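Local coordinates for protein nodulation fucosyltransferase NodZ (Bradyrhizobium sp., PDB 2HHC) that acts as a bacterial nodulation enzyme of the GT-B clan, built from two Rossmann-like domains, at residues K3-I8 / R118-A123; S9-R12 / D17-W20; S24-A29 / R34-D39. All blocks are in the same frame, centred on the assembly; numbering follows the deposited sequence.

Contact 1 (K3-I8 / R118-A123); sequences KERFVI and REDSEA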
# COMPACT_ATOMS: atom_id res chain seq x y z
N LYS A 3 23.05 19.68 -12.92
CA LYS A 3 21.63 19.78 -13.23
C LYS A 3 20.87 18.79 -12.35
O LYS A 3 21.41 17.76 -11.85
CB LYS A 3 21.38 19.47 -14.69
CG LYS A 3 22.07 20.41 -15.65
CD LYS A 3 21.80 19.97 -17.05
CE LYS A 3 22.55 20.79 -18.06
NZ LYS A 3 22.10 20.59 -19.50
N GLU A 4 19.61 19.10 -12.10
CA GLU A 4 18.81 18.28 -11.21
C GLU A 4 18.52 16.97 -11.89
O GLU A 4 18.25 16.94 -13.09
CB GLU A 4 17.50 19.01 -10.89
CG GLU A 4 16.73 18.43 -9.73
CD GLU A 4 15.59 19.31 -9.24
OE1 GLU A 4 15.37 20.42 -9.76
OE2 GLU A 4 14.87 18.86 -8.27
N ARG A 5 18.49 15.87 -11.12
CA ARG A 5 18.20 14.53 -11.58
C ARG A 5 17.08 13.92 -10.72
O ARG A 5 16.81 14.40 -9.61
CB ARG A 5 19.47 13.70 -11.48
CG ARG A 5 20.48 14.14 -12.57
CD ARG A 5 21.92 13.64 -12.37
NE ARG A 5 22.01 12.55 -11.45
CZ ARG A 5 22.39 11.29 -11.72
NH1 ARG A 5 22.78 10.85 -12.94
NH2 ARG A 5 22.40 10.47 -10.69
N PHE A 6 16.41 12.93 -11.26
CA PHE A 6 15.11 12.52 -10.75
C PHE A 6 14.91 11.01 -10.68
O PHE A 6 15.51 10.23 -11.46
CB PHE A 6 13.97 13.11 -11.63
CG PHE A 6 14.00 14.61 -11.71
CD1 PHE A 6 14.82 15.26 -12.62
CD2 PHE A 6 13.19 15.37 -10.89
CE1 PHE A 6 14.84 16.62 -12.72
CE2 PHE A 6 13.20 16.75 -11.00
CZ PHE A 6 14.02 17.38 -11.93
N VAL A 7 14.01 10.61 -9.78
CA VAL A 7 13.38 9.28 -9.78
C VAL A 7 11.88 9.51 -9.76
O VAL A 7 11.41 10.23 -8.87
CB VAL A 7 13.77 8.41 -8.54
CG1 VAL A 7 13.07 7.07 -8.60
CG2 VAL A 7 15.24 8.21 -8.44
N ILE A 8 11.15 8.98 -10.73
CA ILE A 8 9.71 9.13 -10.78
C ILE A 8 9.08 7.85 -10.31
O ILE A 8 9.33 6.76 -10.86
CB ILE A 8 9.24 9.47 -12.19
CG1 ILE A 8 9.98 10.73 -12.74
CG2 ILE A 8 7.75 9.67 -12.18
CD1 ILE A 8 9.58 11.09 -14.15
N ARG A 118 26.57 -1.21 -7.85
CA ARG A 118 27.43 -0.27 -7.12
C ARG A 118 27.29 1.16 -7.63
O ARG A 118 27.26 2.11 -6.84
CB ARG A 118 28.88 -0.70 -7.28
N GLU A 119 27.22 1.29 -8.94
CA GLU A 119 27.30 2.58 -9.61
C GLU A 119 25.90 3.12 -9.91
O GLU A 119 25.01 2.38 -10.31
CB GLU A 119 28.11 2.46 -10.90
N ASP A 120 25.72 4.42 -9.69
CA ASP A 120 24.53 5.14 -10.11
C ASP A 120 24.35 5.05 -11.62
O ASP A 120 25.32 5.04 -12.38
CB ASP A 120 24.72 6.60 -9.68
CG ASP A 120 23.51 7.49 -9.94
OD1 ASP A 120 22.36 7.07 -10.05
OD2 ASP A 120 23.79 8.71 -9.94
N SER A 121 23.10 4.99 -12.05
CA SER A 121 22.81 5.09 -13.46
C SER A 121 23.27 6.45 -14.01
O SER A 121 23.13 7.47 -13.35
CB SER A 121 21.31 4.92 -13.74
OG SER A 121 21.04 5.09 -15.10
N GLU A 122 23.77 6.47 -15.24
CA GLU A 122 24.01 7.73 -15.93
C GLU A 122 22.72 8.45 -16.38
O GLU A 122 22.77 9.61 -16.72
CB GLU A 122 24.97 7.54 -17.12
CG GLU A 122 26.38 7.18 -16.68
CD GLU A 122 26.91 8.16 -15.65
OE1 GLU A 122 27.12 9.33 -16.02
OE2 GLU A 122 27.09 7.77 -14.47
N ALA A 123 21.58 7.76 -16.44
CA ALA A 123 20.33 8.40 -16.79
C ALA A 123 19.99 9.54 -15.86
O ALA A 123 20.21 9.44 -14.64
CB ALA A 123 19.20 7.39 -16.81

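Contact 2 (S9-R12 / D17-W20); sequences SRRR and DCLW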
# COMPACT_ATOMS: atom_id res chain seq x y z
N SER A 9 8.24 7.91 -9.29
CA SER A 9 7.48 6.80 -8.78
C SER A 9 6.08 6.84 -9.33
O SER A 9 5.26 7.67 -8.91
CB SER A 9 7.46 6.84 -7.25
OG SER A 9 6.81 5.67 -6.76
N ARG A 10 5.78 5.93 -10.28
CA ARG A 10 4.50 5.83 -10.92
C ARG A 10 3.82 4.56 -10.42
O ARG A 10 4.37 3.45 -10.58
CB ARG A 10 4.68 5.71 -12.43
CG ARG A 10 5.67 6.70 -13.01
CD ARG A 10 5.38 6.90 -14.52
NE ARG A 10 4.22 7.78 -14.66
CZ ARG A 10 3.10 7.45 -15.29
NH1 ARG A 10 2.97 6.27 -15.88
NH2 ARG A 10 2.07 8.29 -15.29
N ARG A 11 2.60 4.67 -9.90
CA ARG A 11 1.84 3.49 -9.50
C ARG A 11 0.40 3.92 -9.39
O ARG A 11 0.12 5.05 -9.00
CB ARG A 11 2.36 2.88 -8.20
CG ARG A 11 2.11 1.41 -8.05
CD ARG A 11 3.14 0.56 -8.81
NE ARG A 11 2.77 -0.84 -8.77
CZ ARG A 11 2.52 -1.61 -9.81
NH1 ARG A 11 2.79 -1.24 -11.04
NH2 ARG A 11 2.10 -2.83 -9.62
N ARG A 12 -0.49 3.03 -9.78
CA ARG A 12 -1.90 3.32 -10.01
C ARG A 12 -2.84 2.27 -9.44
O ARG A 12 -4.03 2.20 -9.78
CB ARG A 12 -2.17 3.47 -11.53
CG ARG A 12 -1.40 4.59 -12.15
CD ARG A 12 -1.43 4.64 -13.63
NE ARG A 12 -0.81 3.47 -14.22
CZ ARG A 12 0.51 3.24 -14.27
NH1 ARG A 12 1.40 4.09 -13.86
NH2 ARG A 12 0.89 2.12 -14.84
N ASP A 17 0.49 -1.28 -2.47
CA ASP A 17 1.48 -1.40 -3.56
C ASP A 17 2.08 -0.05 -3.87
O ASP A 17 3.28 0.13 -3.99
CB ASP A 17 0.76 -2.07 -4.73
CG ASP A 17 1.62 -2.34 -5.95
OD1 ASP A 17 2.82 -1.93 -6.05
OD2 ASP A 17 1.02 -2.92 -6.88
N CYS A 18 1.23 0.95 -4.04
CA CYS A 18 1.74 2.29 -4.34
C CYS A 18 2.76 2.76 -3.30
O CYS A 18 3.80 3.30 -3.65
CB CYS A 18 0.60 3.31 -4.42
SG CYS A 18 -0.57 3.12 -5.78
N LEU A 19 2.43 2.62 -2.01
CA LEU A 19 3.27 3.12 -0.95
C LEU A 19 4.55 2.29 -0.73
O LEU A 19 5.58 2.84 -0.39
CB LEU A 19 2.48 3.21 0.36
CG LEU A 19 1.40 4.31 0.30
CD1 LEU A 19 0.45 4.22 1.49
CD2 LEU A 19 2.03 5.68 0.16
N TRP A 20 4.48 0.97 -0.96
CA TRP A 20 5.69 0.12 -0.88
C TRP A 20 6.60 0.47 -2.08
O TRP A 20 7.80 0.66 -1.94
CB TRP A 20 5.26 -1.32 -0.93
CG TRP A 20 6.28 -2.34 -0.44
CD1 TRP A 20 7.65 -2.20 -0.35
CD2 TRP A 20 5.98 -3.62 0.04
NE1 TRP A 20 8.20 -3.34 0.17
CE2 TRP A 20 7.19 -4.24 0.42
CE3 TRP A 20 4.79 -4.34 0.18
CZ2 TRP A 20 7.23 -5.53 0.91
CZ3 TRP A 20 4.82 -5.61 0.64
CH2 TRP A 20 6.04 -6.22 0.98
O HOH W 1 4.19 5.15 -5.88

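Contact 3 (S24-A29 / R34-D39); sequences SAWSYA and RTLVID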
# COMPACT_ATOMS: atom_id res chain seq x y z
N SER A 24 10.58 2.16 -2.35
CA SER A 24 11.70 1.72 -3.21
C SER A 24 12.30 2.86 -4.04
O SER A 24 13.54 2.97 -4.12
CB SER A 24 11.27 0.55 -4.06
OG SER A 24 10.92 -0.56 -3.24
N ALA A 25 11.42 3.61 -4.66
CA ALA A 25 11.86 4.79 -5.45
C ALA A 25 12.59 5.79 -4.53
O ALA A 25 13.67 6.29 -4.90
CB ALA A 25 10.68 5.44 -6.09
N TRP A 26 12.04 6.04 -3.35
CA TRP A 26 12.61 6.97 -2.38
C TRP A 26 14.04 6.53 -2.03
O TRP A 26 14.97 7.32 -1.93
CB TRP A 26 11.70 7.06 -1.11
CG TRP A 26 12.38 7.92 -0.06
CD1 TRP A 26 12.34 9.27 0.07
CD2 TRP A 26 13.31 7.44 0.92
NE1 TRP A 26 13.14 9.65 1.10
CE2 TRP A 26 13.80 8.56 1.61
CE3 TRP A 26 13.77 6.16 1.28
CZ2 TRP A 26 14.72 8.45 2.65
CZ3 TRP A 26 14.69 6.04 2.28
CH2 TRP A 26 15.16 7.16 2.95
N SER A 27 14.22 5.24 -1.79
CA SER A 27 15.49 4.73 -1.34
C SER A 27 16.55 4.96 -2.42
O SER A 27 17.66 5.35 -2.11
CB SER A 27 15.34 3.24 -1.02
OG SER A 27 16.59 2.70 -0.68
N TYR A 28 16.21 4.75 -3.68
CA TYR A 28 17.17 4.98 -4.76
C TYR A 28 17.46 6.48 -4.93
O TYR A 28 18.63 6.86 -5.12
CB TYR A 28 16.73 4.38 -6.08
CG TYR A 28 17.83 4.29 -7.09
CD1 TYR A 28 18.86 3.39 -6.92
CD2 TYR A 28 17.86 5.12 -8.21
CE1 TYR A 28 19.90 3.31 -7.81
CE2 TYR A 28 18.91 5.04 -9.14
CZ TYR A 28 19.92 4.12 -8.92
OH TYR A 28 20.99 3.98 -9.80
N ALA A 29 16.44 7.31 -4.79
CA ALA A 29 16.63 8.78 -4.83
C ALA A 29 17.57 9.24 -3.71
O ALA A 29 18.45 10.09 -3.91
CB ALA A 29 15.31 9.48 -4.71
N ARG A 34 19.00 12.22 -5.96
CA ARG A 34 17.97 12.62 -6.93
C ARG A 34 16.74 13.15 -6.23
O ARG A 34 16.43 12.78 -5.09
CB ARG A 34 17.59 11.42 -7.81
CG ARG A 34 18.72 10.88 -8.68
CD ARG A 34 18.33 9.54 -9.29
NE ARG A 34 19.43 8.96 -10.05
CZ ARG A 34 19.62 9.10 -11.36
NH1 ARG A 34 18.81 9.84 -12.11
NH2 ARG A 34 20.64 8.49 -11.94
N THR A 35 15.96 13.92 -6.99
CA THR A 35 14.67 14.40 -6.54
C THR A 35 13.65 13.31 -6.81
O THR A 35 13.62 12.72 -7.88
CB THR A 35 14.32 15.70 -7.26
OG1 THR A 35 15.21 16.70 -6.80
CG2 THR A 35 12.86 16.17 -7.03
N LEU A 36 12.75 13.06 -5.85
CA LEU A 36 11.66 12.10 -5.98
C LEU A 36 10.37 12.74 -6.43
O LEU A 36 9.93 13.75 -5.89
CB LEU A 36 11.40 11.40 -4.65
CG LEU A 36 10.30 10.37 -4.59
CD1 LEU A 36 10.67 9.11 -5.42
CD2 LEU A 36 10.10 9.96 -3.15
N VAL A 37 9.81 12.20 -7.50
CA VAL A 37 8.56 12.67 -8.05
C VAL A 37 7.52 11.57 -7.80
O VAL A 37 7.70 10.39 -8.17
CB VAL A 37 8.68 12.86 -9.57
CG1 VAL A 37 7.38 13.33 -10.15
CG2 VAL A 37 9.82 13.81 -9.93
N ILE A 38 6.42 11.91 -7.12
CA ILE A 38 5.33 10.98 -6.84
C ILE A 38 4.28 11.22 -7.93
O ILE A 38 3.67 12.29 -7.97
CB ILE A 38 4.74 11.17 -5.45
CG1 ILE A 38 5.84 11.19 -4.38
CG2 ILE A 38 3.69 10.07 -5.20
CD1 ILE A 38 5.34 11.34 -2.94
N ASP A 39 4.15 10.27 -8.83
CA ASP A 39 3.29 10.43 -10.03
C ASP A 39 2.18 9.39 -10.01
O ASP A 39 2.33 8.24 -10.47
CB ASP A 39 4.11 10.32 -11.30
CG ASP A 39 3.27 10.50 -12.53
OD1 ASP A 39 2.05 10.79 -12.45
OD2 ASP A 39 3.87 10.31 -13.63

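Contact 1 (K3-I8 / R118-A123)
Arg5, at the N-terminal end of the chain near strand 6-10, the first strand along the chain and one inside the N-terminal Rossmann-like sheet, reaches over to Asp120, Ser121 and Ala123. These lie in the loop that leads from helix 101-116 into strand 125-128. The Arg5 and Asp120 side chains approach from opposite directions and form a salt bridge. Arg5 NH2 to Asp120 OD2 is modelled at 2.4 Å. That is too short to be taken literally, and Arg5 has a second conformer, so the fine geometry is doubtful. The carboxylate lies at the edge of the guanidinium, with the two planes 86° apart. Asp120 holds its CG anti to the backbone N (chi1 -175°), which carries the carboxylate toward Arg5. Arg5 NH1 also gives a weak hydrogen bond to Ser121 O at 3.4 Å, in the plane of the guanidinium. Ala123 O is as close to Arg5 NH1, but the angle is too poor for a bond. The loop is shaped by an ST turn, in which Ser121 OG accepts from Ala123 N at 3.0 Å. The other carboxylate oxygen, Asp120 OD1, binds Arg34, so Asp120 is shared by two arginines. The contact lies at the surface. Inward from it, Phe6 bonds through its backbone to Ile126 of strand 125-128, Val7 bonds to Val37 of strand 35-39, and Tyr28 OH of helix 15-32 is hydrogen-bonded to Ser121 N.

Contact 2 (S9-R12 / D17-W20)
Arg11 and Asp17 form a salt bridge across the short turn that joins strand 6-10 to helix 15-32. Their side chains cross at about a right angle. The grip is side-on and uses two nitrogens, one for each carboxylate oxygen. Arg11 NE donates to Asp17 OD1 at 2.9 Å. This bond is nearly straight, at 171°, but it meets the oxygen from above the carboxylate plane. Arg11 NH2 donates to Asp17 OD2 at 2.9 Å and uses the syn lone pair. The second bond is more bent, at 146°. The two flat groups are 52° apart, so they are twisted against each other rather than coplanar. Two bonds to two oxygens limit rotation of both groups. Asp17 OD1 also bonds to Ser21 OG, one turn further along the helix.

The nonpolar contact lies nearer the backbone. The arginine chain bends at chi2, and its base rests alongside Cys18. Arg11 CB is 3.8 Å from Cys18 SG, and Arg11 CG is 3.8 Å from Cys18 CA.

A water makes the third link. It lies 2.8 Å from Ser9 OG and donates to Cys18 O at 2.9 Å, tying the strand to the helix backbone.

The contact closes the first strand-to-helix turn of the beta-alpha-beta unit. On one side Ser9 pairs by its backbone with Val37 of strand 35-39. On the other, Arg10 pairs with Cys128 of strand 125-128.

Contact 3 (S24-A29 / R34-D39)
Segment 24-29 of helix 15-32 and strand 35-39 run nearly antiparallel, their axes 162° apart and 8.1 Å at closest approach, and the backbones meet where Arg34 N donates to Ala29 O at 3.0 Å. Leu36 supplies most of the apolar contact. Its CG is anti to the backbone N (chi1 180°), and its two methyls divide between neighbouring helix residues. Leu36 CD1 touches Ala25 CB at 3.7 Å. Leu36 CD2 touches Trp26 CB at 3.9 Å and also meets the edge of the indole, near its plane. The Trp26 and Leu36 side chains cross at about a right angle. Trp26 NE1 bonds to Ile64 O, outside the contact. Ala29 CB packs 3.5 Å from Arg34 O.

Tyr28 and Arg34 lie side by side and point the same way. Tyr28 CE2 is 4.1 Å from Arg34 NE, and the ring and guanidinium planes are 22° apart. The strongest polar partner of Arg34 is Asp120, beyond the helix and strand. The buried guanidinium is therefore paired with a carboxylate, which probably offsets the cost of burying its charge. The chemistry is thus mixed: an apolar face seats the helix on the sheet, while at the Arg34 end polar groups tie both to the loop before strand 125-128.

All three contacts belong to one Rossmann-like domain. Contacts 2 and 3 follow each other along the chain, and both are nested inside the long loop closed by contact 1. Contact 2 joins strand 6-10 to the start of helix 15-32. Contact 3 joins the same helix to strand 35-39. The centres of contacts 2 and 3 are about 11 Å apart, those of 1 and 3 about 10 Å, and those of 1 and 2 about 19 Å. Contacts 1 and 2 therefore lie toward the two ends of strand 6-10. A salt bridge between Arg10 and Asp39 connects contacts 2 and 3. Together the three contacts join the parts of the first beta-alpha-beta unit and link it to the loop before strand 125-128.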